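Local structure of flavodoxin-like domain (Synechococcus elongatus PCC 6301, 3HLY) at residues A[74-79]-A[102-107]; A[48-53]-A[78-83]; A[7-12]-A[34-39]. The protein probably binds flavin mononucleotide and relays electrons through it, as flavodoxin-like domains of related flavoproteins do. One frame throughout, in Å; residues are numbered along the deposited sequence.

Interaction 1 of 3, residues A[74-79]-A[102-107]; sequences TIFAAA and LAQFRN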
ATOM      1  N   THR A  74      10.041  -9.234   1.013  1.00 47.44           N
ATOM      2  CA  THR A  74      11.043  -8.193   0.884  1.00 51.32           C
ATOM      3  C   THR A  74      10.585  -6.865   1.497  1.00 52.24           C
ATOM      4  O   THR A  74      11.408  -6.082   1.984  1.00 52.48           O
ATOM      5  CB  THR A  74      11.414  -7.969  -0.591  1.00 50.62           C
ATOM      6  OG1 THR A  74      11.830  -9.214  -1.170  1.00 56.07           O
ATOM      7  CG2 THR A  74      12.547  -6.964  -0.698  1.00 42.59           C
ATOM      8  N   ILE A  75       9.279  -6.606   1.457  1.00 41.07           N
ATOM      9  CA  ILE A  75       8.740  -5.374   2.036  1.00 33.75           C
ATOM     10  C   ILE A  75       8.833  -5.492   3.561  1.00 41.67           C
ATOM     11  O   ILE A  75       9.342  -4.598   4.235  1.00 38.06           O
ATOM     12  CB  ILE A  75       7.261  -5.150   1.596  1.00 23.16           C
ATOM     13  CG1 ILE A  75       7.213  -4.877   0.086  1.00 27.58           C
ATOM     14  CG2 ILE A  75       6.628  -4.003   2.396  1.00 22.56           C
ATOM     15  CD1 ILE A  75       5.812  -4.819  -0.507  1.00 24.42           C
ATOM     16  N   PHE A  76       8.359  -6.613   4.097  1.00 44.63           N
ATOM     17  CA  PHE A  76       8.396  -6.838   5.543  1.00 41.75           C
ATOM     18  C   PHE A  76       9.825  -6.764   6.056  1.00 48.50           C
ATOM     19  O   PHE A  76      10.101  -6.150   7.092  1.00 50.61           O
ATOM     20  CB  PHE A  76       7.775  -8.194   5.881  1.00 33.80           C
ATOM     21  CG  PHE A  76       6.276  -8.196   5.830  1.00 42.35           C
ATOM     22  CD1 PHE A  76       5.590  -9.206   5.173  1.00 57.97           C
ATOM     23  CD2 PHE A  76       5.546  -7.185   6.449  1.00 47.87           C
ATOM     24  CE1 PHE A  76       4.196  -9.211   5.130  1.00 65.21           C
ATOM     25  CE2 PHE A  76       4.151  -7.181   6.414  1.00 52.31           C
ATOM     26  CZ  PHE A  76       3.477  -8.190   5.755  1.00 59.82           C
ATOM     27  N   ALA A  77      10.737  -7.381   5.319  1.00 45.86           N
ATOM     28  CA  ALA A  77      12.139  -7.369   5.698  1.00 50.54           C
ATOM     29  C   ALA A  77      12.698  -5.948   5.720  1.00 47.30           C
ATOM     30  O   ALA A  77      13.481  -5.613   6.588  1.00 51.28           O
ATOM     31  CB  ALA A  77      12.950  -8.248   4.736  1.00 46.85           C
ATOM     32  N   ALA A  78      12.283  -5.102   4.782  1.00 43.23           N
ATOM     33  CA  ALA A  78      12.804  -3.737   4.732  1.00 34.64           C
ATOM     34  C   ALA A  78      12.007  -2.660   5.472  1.00 36.18           C
ATOM     35  O   ALA A  78      12.538  -1.575   5.741  1.00 39.58           O
ATOM     36  CB  ALA A  78      13.001  -3.317   3.277  1.00 37.90           C
ATOM     37  N   ALA A  79      10.743  -2.934   5.795  1.00 33.82           N
ATOM     38  CA  ALA A  79       9.936  -1.940   6.495  1.00 32.30           C
ATOM     39  C   ALA A  79      10.492  -1.718   7.896  1.00 36.15           C
ATOM     40  O   ALA A  79      10.990  -2.656   8.527  1.00 43.11           O
ATOM     41  CB  ALA A  79       8.482  -2.393   6.573  1.00 33.06           C
ATOM     42  N   LEU A 102      -1.768  -5.723   8.987  1.00 29.21           N
ATOM     43  CA  LEU A 102      -1.659  -4.623   9.933  1.00 33.67           C
ATOM     44  C   LEU A 102      -0.908  -5.029  11.205  1.00 50.20           C
ATOM     45  O   LEU A 102      -0.120  -4.245  11.738  1.00 59.62           O
ATOM     46  CB  LEU A 102      -3.054  -4.080  10.283  1.00 26.71           C
ATOM     47  CG  LEU A 102      -3.116  -2.907  11.271  1.00 34.33           C
ATOM     48  CD1 LEU A 102      -2.371  -1.698  10.704  1.00 36.58           C
ATOM     49  CD2 LEU A 102      -4.561  -2.551  11.550  1.00 40.92           C
ATOM     50  N   ALA A 103      -1.148  -6.244  11.689  1.00 43.27           N
ATOM     51  CA  ALA A 103      -0.464  -6.716  12.891  1.00 45.27           C
ATOM     52  C   ALA A 103       1.043  -6.764  12.626  1.00 35.64           C
ATOM     53  O   ALA A 103       1.839  -6.221  13.393  1.00 43.20           O
ATOM     54  CB  ALA A 103      -0.984  -8.097  13.289  1.00 45.98           C
ATOM     55  N   GLN A 104       1.419  -7.391  11.520  1.00 27.90           N
ATOM     56  CA  GLN A 104       2.820  -7.504  11.137  1.00 39.28           C
ATOM     57  C   GLN A 104       3.553  -6.166  11.094  1.00 42.65           C
ATOM     58  O   GLN A 104       4.644  -6.042  11.645  1.00 54.54           O
ATOM     59  CB  GLN A 104       2.934  -8.186   9.781  1.00 46.04           C
ATOM     60  CG  GLN A 104       3.399  -9.615   9.862  1.00 53.92           C
ATOM     61  CD  GLN A 104       3.466 -10.257   8.508  1.00 59.67           C
ATOM     62  OE1 GLN A 104       2.432 -10.503   7.877  1.00 65.31           O
ATOM     63  NE2 GLN A 104       4.684 -10.525   8.037  1.00 49.02           N
ATOM     64  N   PHE A 105       2.952  -5.165  10.453  1.00 38.26           N
ATOM     65  CA  PHE A 105       3.565  -3.848  10.357  1.00 32.18           C
ATOM     66  C   PHE A 105       3.655  -3.127  11.698  1.00 30.58           C
ATOM     67  O   PHE A 105       4.670  -2.495  12.002  1.00 35.64           O
ATOM     68  CB  PHE A 105       2.806  -2.970   9.350  1.00 25.51           C
ATOM     69  CG  PHE A 105       3.061  -3.333   7.911  1.00 28.84           C
ATOM     70  CD1 PHE A 105       4.310  -3.113   7.337  1.00 29.29           C
ATOM     71  CD2 PHE A 105       2.059  -3.902   7.139  1.00 28.63           C
ATOM     72  CE1 PHE A 105       4.561  -3.453   6.015  1.00 27.15           C
ATOM     73  CE2 PHE A 105       2.291  -4.250   5.817  1.00 27.49           C
ATOM     74  CZ  PHE A 105       3.555  -4.023   5.249  1.00 36.97           C
ATOM     75  N   ARG A 106       2.599  -3.177  12.497  1.00 27.40           N
ATOM     76  CA  ARG A 106       2.670  -2.501  13.787  1.00 38.68           C
ATOM     77  C   ARG A 106       3.765  -3.135  14.640  1.00 41.47           C
ATOM     78  O   ARG A 106       4.431  -2.442  15.400  1.00 39.07           O
ATOM     79  CB  ARG A 106       1.325  -2.551  14.532  1.00 37.79           C
ATOM     80  CG  ARG A 106       0.336  -1.477  14.086  1.00 44.65           C
ATOM     81  CD  ARG A 106      -0.632  -1.113  15.216  1.00 47.91           C
ATOM     82  NE  ARG A 106      -1.862  -0.466  14.745  1.00 52.46           N
ATOM     83  CZ  ARG A 106      -2.001   0.834  14.466  1.00 48.79           C
ATOM     84  NH1 ARG A 106      -0.981   1.694  14.603  1.00 29.33           N
ATOM     85  NH2 ARG A 106      -3.177   1.276  14.044  1.00 40.34           N
ATOM     86  N   ASN A 107       3.962  -4.446  14.505  1.00 42.01           N
ATOM     87  CA  ASN A 107       5.004  -5.108  15.281  1.00 46.47           C
ATOM     88  C   ASN A 107       6.401  -4.682  14.853  1.00 44.94           C
ATOM     89  O   ASN A 107       7.346  -4.764  15.640  1.00 45.31           O
ATOM     90  CB  ASN A 107       4.871  -6.629  15.211  1.00 59.43           C
ATOM     91  CG  ASN A 107       4.147  -7.200  16.424  1.00 86.80           C
ATOM     92  OD1 ASN A 107       4.338  -6.726  17.558  1.00 96.57           O
ATOM     93  ND2 ASN A 107       3.325  -8.228  16.200  1.00 89.27           N
TER
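Phe76 reaches from helix 66-78 into the gap between Gln104 and Phe105 on helix 98-107, and each flank of its ring has a different neighbour. With CG anti to the carbonyl carbon, the ring leaves CB along the helix surface and swings toward the other helix. At the root, CG already lies near the amide nitrogen of Gln104. Along one flank, CD1 and CE1 run beneath that group, the closest approach being 3.2 Å from Phe76 CE1 to Gln104 NE2. This nitrogen sits over the middle of the Phe76 ring, 3.1 Å above its plane, while the tip atom CZ lies 3.3 Å from Gln104 OE1. Ring and amide planes differ by 33°, so the amide covers the face at a tilt. On the second flank, CD2 and CE2 meet the other aromatic ring: Phe76 CE2 stands over one face of Phe105, off toward the rim, 3.4 Å from Phe105 CZ. With the planes at 44°, the pair is oblique. The edge of Phe105 meets Ile75 CG2, 4.2 Å from CZ, and Ala79 CB, 4.1 Å from CE1. Leu57 and Leu110 also touch Phe105. The axes of the short helix segments pass 10.7 Å apart and run the same way, 27° from parallel, an arrangement typical of successive helices packed on one face of the parallel sheet in a flavodoxin-like alpha/beta fold.

Interaction 2 of 3, residues A[48-53]-A[78-83]; sequences AVSSAR and AAHNKQ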
ATOM      1  N   ALA A  48      13.704   1.108  -2.536  1.00 22.56           N
ATOM      2  CA  ALA A  48      12.459   1.851  -2.624  1.00 31.01           C
ATOM      3  C   ALA A  48      11.737   1.861  -1.276  1.00 32.97           C
ATOM      4  O   ALA A  48      11.231   2.885  -0.846  1.00 34.89           O
ATOM      5  CB  ALA A  48      11.559   1.238  -3.689  1.00 27.38           C
ATOM      6  N   VAL A  49      11.696   0.718  -0.605  1.00 35.09           N
ATOM      7  CA  VAL A  49      11.015   0.637   0.683  1.00 32.92           C
ATOM      8  C   VAL A  49      11.745   1.361   1.815  1.00 40.19           C
ATOM      9  O   VAL A  49      11.140   2.154   2.526  1.00 33.56           O
ATOM     10  CB  VAL A  49      10.773  -0.836   1.088  1.00 33.61           C
ATOM     11  CG1 VAL A  49      10.014  -0.912   2.407  1.00 30.99           C
ATOM     12  CG2 VAL A  49      10.001  -1.542   0.009  1.00 26.56           C
ATOM     13  N   SER A  50      13.046   1.125   1.969  1.00 53.27           N
ATOM     14  CA  SER A  50      13.792   1.755   3.063  1.00 52.15           C
ATOM     15  C   SER A  50      13.779   3.281   3.077  1.00 55.17           C
ATOM     16  O   SER A  50      13.813   3.900   4.149  1.00 56.33           O
ATOM     17  CB  SER A  50      15.247   1.266   3.080  1.00 61.31           C
ATOM     18  OG  SER A  50      15.850   1.528   4.345  1.00 64.05           O
ATOM     19  N   SER A  51      13.730   3.891   1.895  1.00 53.40           N
ATOM     20  CA  SER A  51      13.715   5.346   1.805  1.00 52.07           C
ATOM     21  C   SER A  51      12.297   5.903   1.786  1.00 46.57           C
ATOM     22  O   SER A  51      12.106   7.103   1.871  1.00 47.25           O
ATOM     23  CB  SER A  51      14.456   5.801   0.549  1.00 55.60           C
ATOM     24  OG  SER A  51      13.813   5.294  -0.599  1.00 58.94           O
ATOM     25  N   ALA A  52      11.307   5.026   1.670  1.00 37.13           N
ATOM     26  CA  ALA A  52       9.917   5.452   1.641  1.00 33.53           C
ATOM     27  C   ALA A  52       9.507   6.063   2.969  1.00 35.12           C
ATOM     28  O   ALA A  52       9.841   5.543   4.021  1.00 40.95           O
ATOM     29  CB  ALA A  52       9.016   4.262   1.328  1.00 32.49           C
ATOM     30  N   ARG A  53       8.786   7.170   2.930  1.00 35.49           N
ATOM     31  CA  ARG A  53       8.335   7.777   4.164  1.00 44.34           C
ATOM     32  C   ARG A  53       7.052   7.016   4.534  1.00 46.19           C
ATOM     33  O   ARG A  53       6.691   6.867   5.707  1.00 38.29           O
ATOM     34  CB  ARG A  53       8.071   9.268   3.945  1.00 53.23           C
ATOM     35  CG  ARG A  53       7.952  10.056   5.228  1.00 75.22           C
ATOM     36  CD  ARG A  53       8.347  11.528   5.055  1.00 81.40           C
ATOM     37  NE  ARG A  53       7.868  12.335   6.179  1.00 83.42           N
ATOM     38  CZ  ARG A  53       8.225  12.147   7.447  1.00 91.39           C
ATOM     39  NH1 ARG A  53       9.079  11.184   7.768  1.00 92.74           N
ATOM     40  NH2 ARG A  53       7.701  12.903   8.400  1.00 96.37           N
ATOM     41  N   ALA A  78      12.283  -5.102   4.782  1.00 43.23           N
ATOM     42  CA  ALA A  78      12.804  -3.737   4.732  1.00 34.64           C
ATOM     43  C   ALA A  78      12.007  -2.660   5.472  1.00 36.18           C
ATOM     44  O   ALA A  78      12.538  -1.575   5.741  1.00 39.58           O
ATOM     45  CB  ALA A  78      13.001  -3.317   3.277  1.00 37.90           C
ATOM     46  N   ALA A  79      10.743  -2.934   5.795  1.00 33.82           N
ATOM     47  CA  ALA A  79       9.936  -1.940   6.495  1.00 32.30           C
ATOM     48  C   ALA A  79      10.492  -1.718   7.896  1.00 36.15           C
ATOM     49  O   ALA A  79      10.990  -2.656   8.527  1.00 43.11           O
ATOM     50  CB  ALA A  79       8.482  -2.393   6.573  1.00 33.06           C
ATOM     51  N   HIS A  80      10.391  -0.487   8.391  1.00 29.74           N
ATOM     52  CA  HIS A  80      10.920  -0.180   9.710  1.00 31.74           C
ATOM     53  C   HIS A  80      10.041   0.791  10.483  1.00 35.60           C
ATOM     54  O   HIS A  80       9.068   1.327   9.942  1.00 39.31           O
ATOM     55  CB  HIS A  80      12.333   0.380   9.576  1.00 32.90           C
ATOM     56  CG  HIS A  80      12.412   1.615   8.746  1.00 31.06           C
ATOM     57  ND1 HIS A  80      12.115   2.866   9.246  1.00 33.87           N
ATOM     58  CD2 HIS A  80      12.721   1.793   7.441  1.00 32.86           C
ATOM     59  CE1 HIS A  80      12.236   3.760   8.282  1.00 30.57           C
ATOM     60  NE2 HIS A  80      12.601   3.135   7.178  1.00 28.37           N
ATOM     61  N   ASN A  81      10.422   1.032  11.738  1.00 28.76           N
ATOM     62  CA  ASN A  81       9.678   1.885  12.665  1.00 38.18           C
ATOM     63  C   ASN A  81       9.491   3.375  12.444  1.00 43.19           C
ATOM     64  O   ASN A  81       8.775   4.003  13.214  1.00 56.38           O
ATOM     65  CB  ASN A  81      10.219   1.702  14.088  1.00 44.97           C
ATOM     66  CG  ASN A  81      11.687   2.092  14.217  1.00 59.32           C
ATOM     67  OD1 ASN A  81      12.099   3.186  13.820  1.00 67.67           O
ATOM     68  ND2 ASN A  81      12.480   1.197  14.788  1.00 67.02           N
ATOM     69  N   LYS A  82      10.103   3.964  11.428  1.00 32.77           N
ATOM     70  CA  LYS A  82       9.937   5.400  11.226  1.00 46.56           C
ATOM     71  C   LYS A  82       8.917   5.746  10.134  1.00 51.11           C
ATOM     72  O   LYS A  82       8.761   6.916   9.766  1.00 53.86           O
ATOM     73  CB  LYS A  82      11.278   6.016  10.884  1.00 42.06           C
ATOM     74  N   GLN A  83       8.212   4.739   9.631  1.00 52.83           N
ATOM     75  CA  GLN A  83       7.267   4.970   8.545  1.00 52.57           C
ATOM     76  C   GLN A  83       5.812   4.573   8.791  1.00 44.05           C
ATOM     77  O   GLN A  83       5.491   3.886   9.769  1.00 33.98           O
ATOM     78  CB  GLN A  83       7.807   4.296   7.279  1.00 51.78           C
ATOM     79  CG  GLN A  83       8.133   2.812   7.427  1.00 42.20           C
ATOM     80  CD  GLN A  83       9.145   2.326   6.384  1.00 41.04           C
ATOM     81  OE1 GLN A  83       9.397   1.128   6.254  1.00 34.90           O
ATOM     82  NE2 GLN A  83       9.729   3.265   5.641  1.00 30.45           N
TER
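In this beta-alpha-beta framework, the last turn of helix 42-51 meets the tight connection between helix 66-78 and strand 84-88, with Val49 and Ser50 facing Ala78 and His80. The connection makes a type I beta turn from His80 to Gln83, and the side chains of its two end residues make the polar contacts. The apolar part is small: Val49 CG1 lies 3.9 Å from Ala78 CB. Beside it, His80 presents the edge of its imidazole, and NE2 gives a weak hydrogen bond to Ser50 O at 3.4 Å, with the oxygen in the ring plane. CG of His80 sits between the backbone N and the carbonyl carbon (chi1 59°), which folds the ring back over its own turn; there ND1 accepts from Lys82 N at 3.2 Å. Both nitrogens thus have partners, one weakly, which would tend to limit the ring's rotation. Gln83 CD lies 3.6 Å above one face of the imidazole, and Gln83 OE1 accepts from His80 N at 2.9 Å, the donor standing above the carbonyl plane. The other end of that amide points across the contact, NE2 being 2.8 Å from Ala52 O. Arg53 O comes 3.2 Å from Gln83 CB, where the two segments lead into strands 54-58 and 84-88. Ile55 of strand 54-58 touches Val49, Ala79 and Gln83, so the sheet lies beneath this junction of helices 42-51 and 66-78.

Interaction 3 of 3, residues A[7-12]-A[34-39]; sequences YLSDYG and MVDLRA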
ATOM      1  N   TYR A   7       1.196  -3.207  -5.238  1.00 39.87           N
ATOM      2  CA  TYR A   7      -0.025  -3.980  -5.463  1.00 35.64           C
ATOM      3  C   TYR A   7       0.210  -5.015  -6.547  1.00 38.41           C
ATOM      4  O   TYR A   7       1.299  -5.099  -7.103  1.00 50.12           O
ATOM      5  CB  TYR A   7      -1.179  -3.067  -5.892  1.00 37.36           C
ATOM      6  CG  TYR A   7      -0.871  -2.239  -7.116  1.00 42.97           C
ATOM      7  CD1 TYR A   7      -0.001  -1.152  -7.039  1.00 47.86           C
ATOM      8  CD2 TYR A   7      -1.413  -2.564  -8.363  1.00 42.48           C
ATOM      9  CE1 TYR A   7       0.326  -0.411  -8.166  1.00 45.33           C
ATOM     10  CE2 TYR A   7      -1.087  -1.823  -9.506  1.00 41.65           C
ATOM     11  CZ  TYR A   7      -0.216  -0.748  -9.394  1.00 46.15           C
ATOM     12  OH  TYR A   7       0.118   0.001 -10.499  1.00 53.70           O
ATOM     13  N   LEU A   8      -0.817  -5.805  -6.846  1.00 45.09           N
ATOM     14  CA  LEU A   8      -0.702  -6.809  -7.897  1.00 48.72           C
ATOM     15  C   LEU A   8      -1.448  -6.340  -9.133  1.00 44.48           C
ATOM     16  O   LEU A   8      -2.617  -5.963  -9.063  1.00 47.47           O
ATOM     17  CB  LEU A   8      -1.274  -8.160  -7.449  1.00 41.53           C
ATOM     18  CG  LEU A   8      -0.440  -9.038  -6.516  1.00 53.92           C
ATOM     19  CD1 LEU A   8      -0.422  -8.430  -5.128  1.00 62.37           C
ATOM     20  CD2 LEU A   8      -1.046 -10.436  -6.463  1.00 61.91           C
ATOM     21  N   SER A   9      -0.771  -6.367 -10.270  1.00 44.19           N
ATOM     22  CA  SER A   9      -1.409  -5.955 -11.504  1.00 46.53           C
ATOM     23  C   SER A   9      -2.611  -6.830 -11.787  1.00 49.23           C
ATOM     24  O   SER A   9      -2.534  -8.050 -11.714  1.00 54.42           O
ATOM     25  CB  SER A   9      -0.434  -6.056 -12.674  1.00 59.30           C
ATOM     26  OG  SER A   9       0.453  -4.953 -12.682  1.00 75.80           O
ATOM     27  N   ASP A  10      -3.728  -6.190 -12.097  1.00 55.18           N
ATOM     28  CA  ASP A  10      -4.952  -6.884 -12.446  1.00 66.37           C
ATOM     29  C   ASP A  10      -5.501  -7.897 -11.445  1.00 71.75           C
ATOM     30  O   ASP A  10      -6.093  -8.899 -11.843  1.00 75.06           O
ATOM     31  CB  ASP A  10      -4.774  -7.545 -13.819  1.00 72.12           C
ATOM     32  CG  ASP A  10      -4.289  -6.560 -14.870  1.00 82.51           C
ATOM     33  OD1 ASP A  10      -4.645  -5.368 -14.759  1.00 92.17           O
ATOM     34  OD2 ASP A  10      -3.557  -6.961 -15.807  1.00 79.99           O
ATOM     35  N   TYR A  11      -5.309  -7.635 -10.155  1.00 69.60           N
ATOM     36  CA  TYR A  11      -5.843  -8.497  -9.105  1.00 56.98           C
ATOM     37  C   TYR A  11      -6.984  -7.722  -8.460  1.00 45.82           C
ATOM     38  O   TYR A  11      -6.765  -6.679  -7.847  1.00 44.96           O
ATOM     39  CB  TYR A  11      -4.789  -8.812  -8.040  1.00 54.90           C
ATOM     40  CG  TYR A  11      -5.312  -9.724  -6.953  1.00 56.70           C
ATOM     41  CD1 TYR A  11      -5.081  -9.445  -5.607  1.00 58.76           C
ATOM     42  CD2 TYR A  11      -6.061 -10.862  -7.272  1.00 58.93           C
ATOM     43  CE1 TYR A  11      -5.588 -10.269  -4.605  1.00 56.61           C
ATOM     44  CE2 TYR A  11      -6.571 -11.694  -6.278  1.00 58.22           C
ATOM     45  CZ  TYR A  11      -6.336 -11.389  -4.948  1.00 63.29           C
ATOM     46  OH  TYR A  11      -6.877 -12.176  -3.960  1.00 69.98           O
ATOM     47  N   GLY A  12      -8.203  -8.222  -8.599  1.00 47.38           N
ATOM     48  CA  GLY A  12      -9.336  -7.516  -8.031  1.00 47.22           C
ATOM     49  C   GLY A  12      -9.394  -6.098  -8.583  1.00 48.37           C
ATOM     50  O   GLY A  12      -9.337  -5.895  -9.798  1.00 38.22           O
HETATM   51  N   MSE A  34       5.166   3.662  -7.671  1.00 29.26           N
HETATM   52  CA  MSE A  34       4.315   2.497  -7.860  1.00 24.53           C
HETATM   53  C   MSE A  34       5.143   1.290  -8.273  1.00 27.74           C
HETATM   54  O   MSE A  34       6.064   1.397  -9.075  1.00 31.42           O
HETATM   55  CB  MSE A  34       3.277   2.793  -8.929  1.00 26.63           C
HETATM   56  CG  MSE A  34       2.759   4.203  -8.840  1.00 45.05           C
HETATM   57 SE   MSE A  34       0.874   4.255  -9.109  1.00124.83          SE
HETATM   58  CE  MSE A  34       0.310   3.602  -7.387  1.00 43.90           C
ATOM     59  N   VAL A  35       4.781   0.144  -7.724  1.00 24.66           N
ATOM     60  CA  VAL A  35       5.477  -1.098  -7.990  1.00 35.76           C
ATOM     61  C   VAL A  35       4.463  -2.218  -8.160  1.00 38.19           C
ATOM     62  O   VAL A  35       3.445  -2.242  -7.474  1.00 37.32           O
ATOM     63  CB  VAL A  35       6.441  -1.410  -6.816  1.00 46.57           C
ATOM     64  CG1 VAL A  35       6.796  -2.882  -6.787  1.00 58.67           C
ATOM     65  CG2 VAL A  35       7.698  -0.559  -6.948  1.00 38.53           C
ATOM     66  N   ASP A  36       4.733  -3.119  -9.102  1.00 40.03           N
ATOM     67  CA  ASP A  36       3.868  -4.261  -9.361  1.00 38.97           C
ATOM     68  C   ASP A  36       4.588  -5.426  -8.695  1.00 39.71           C
ATOM     69  O   ASP A  36       5.667  -5.821  -9.131  1.00 38.75           O
ATOM     70  CB  ASP A  36       3.749  -4.516 -10.865  1.00 45.48           C
ATOM     71  CG  ASP A  36       2.821  -5.677 -11.201  1.00 54.86           C
ATOM     72  OD1 ASP A  36       2.207  -6.265 -10.282  1.00 52.98           O
ATOM     73  OD2 ASP A  36       2.700  -5.998 -12.407  1.00 62.11           O
ATOM     74  N   LEU A  37       3.989  -5.963  -7.637  1.00 31.70           N
ATOM     75  CA  LEU A  37       4.594  -7.059  -6.891  1.00 35.54           C
ATOM     76  C   LEU A  37       4.802  -8.326  -7.737  1.00 47.39           C
ATOM     77  O   LEU A  37       5.731  -9.102  -7.494  1.00 48.32           O
ATOM     78  CB  LEU A  37       3.739  -7.343  -5.659  1.00 35.14           C
ATOM     79  CG  LEU A  37       3.489  -6.071  -4.816  1.00 40.87           C
ATOM     80  CD1 LEU A  37       2.603  -6.391  -3.633  1.00 33.81           C
ATOM     81  CD2 LEU A  37       4.816  -5.481  -4.343  1.00 32.01           C
ATOM     82  N   ARG A  38       3.943  -8.521  -8.733  1.00 47.11           N
ATOM     83  CA  ARG A  38       4.031  -9.672  -9.621  1.00 40.41           C
ATOM     84  C   ARG A  38       5.296  -9.663 -10.461  1.00 46.81           C
ATOM     85  O   ARG A  38       5.720 -10.714 -10.935  1.00 57.85           O
ATOM     86  CB  ARG A  38       2.871  -9.709 -10.613  1.00 33.80           C
ATOM     87  CG  ARG A  38       1.480  -9.908 -10.086  1.00 41.02           C
ATOM     88  CD  ARG A  38       0.557  -9.944 -11.290  1.00 44.39           C
ATOM     89  NE  ARG A  38      -0.857  -9.921 -10.946  1.00 48.58           N
ATOM     90  CZ  ARG A  38      -1.558 -10.986 -10.584  1.00 51.87           C
ATOM     91  NH1 ARG A  38      -0.977 -12.180 -10.515  1.00 46.28           N
ATOM     92  NH2 ARG A  38      -2.849 -10.855 -10.305  1.00 66.99           N
ATOM     93  N   ALA A  39       5.899  -8.494 -10.660  1.00 45.04           N
ATOM     94  CA  ALA A  39       7.077  -8.429 -11.518  1.00 51.21           C
ATOM     95  C   ALA A  39       8.251  -7.536 -11.125  1.00 45.87           C
ATOM     96  O   ALA A  39       9.282  -7.558 -11.797  1.00 56.58           O
ATOM     97  CB  ALA A  39       6.627  -8.064 -12.925  1.00 57.57           C
TER
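Ser9 and Asp36 face each other where strands 3-7 and 32-36 run out, and Asp36 OD1 takes the Ser9 backbone N at 3.0 Å. The same oxygen accepts Arg38 N at 3.2 Å, closing an Asx turn. These donors arrive from opposite faces of the carboxylate plane, 47° and 64° out of it, so OD1 is gripped from two sides. CG of Asp36 is anti to its own N (chi1 -178°), which carries the carboxylate across to the loop. With an alanine in place of Asp36, Ser9 N and Arg38 N would probably lose their shared acceptor, leaving the 7-12 loop less tied to strand 32-36. The Ser9 hydroxyl also lies beside OD2, but its modelled position is doubtful.

Arg38, extended from CG to NE, reaches across Leu8 to the 7-12 loop and delivers NE to Ser9 O at 2.6 Å, on a lone pair in the carbonyl plane, with a weaker bond from NH2. Leu8 CD2 covers one guanidinium face, 4.2 Å above its centre.

Behind this shell, the parallel bridge of Tyr7 with Asp36 sets the spacing: Leu37 N donates a hydrogen bond to Tyr7 O at 2.9 Å, and Tyr7 N reaches Val35 O weakly at 3.3 Å. Leu37 CD1 packs on Leu8 CD1 at 3.9 Å, and the Leu37 side chain also touches helix 66-78. Farther out, Tyr11 OH bonds Gly93 N, and Asp10 N bonds Asp15. In flavodoxins the loop between the first strand and first helix receives the flavin phosphate; segment 7-12 occupies that position, consistent with such a role.

In the fold
All three contacts belong to one five-stranded parallel sheet with its flanking helices. Along the chain, interaction 3 comes first; interaction 2 then opens at helix 42-51, and interaction 1 closes last at helix 98-107, the two sharing Ala78 and Ala79. Their centres are about 9 Å apart, and Ile75 O touches Val49 CG1 at 4.2 Å, so helices 42-51, 66-78 and 98-107 form one continuous layer. Interaction 3 has its centre about 18 Å from that of interaction 1 and 19 Å from that of interaction 2, yet Leu37 CD2 packs on Ile75 CD1 at 4.0 Å. Through Ile75, helix 66-78 thus touches the loop after strand 32-36 near the probable flavin-binding end.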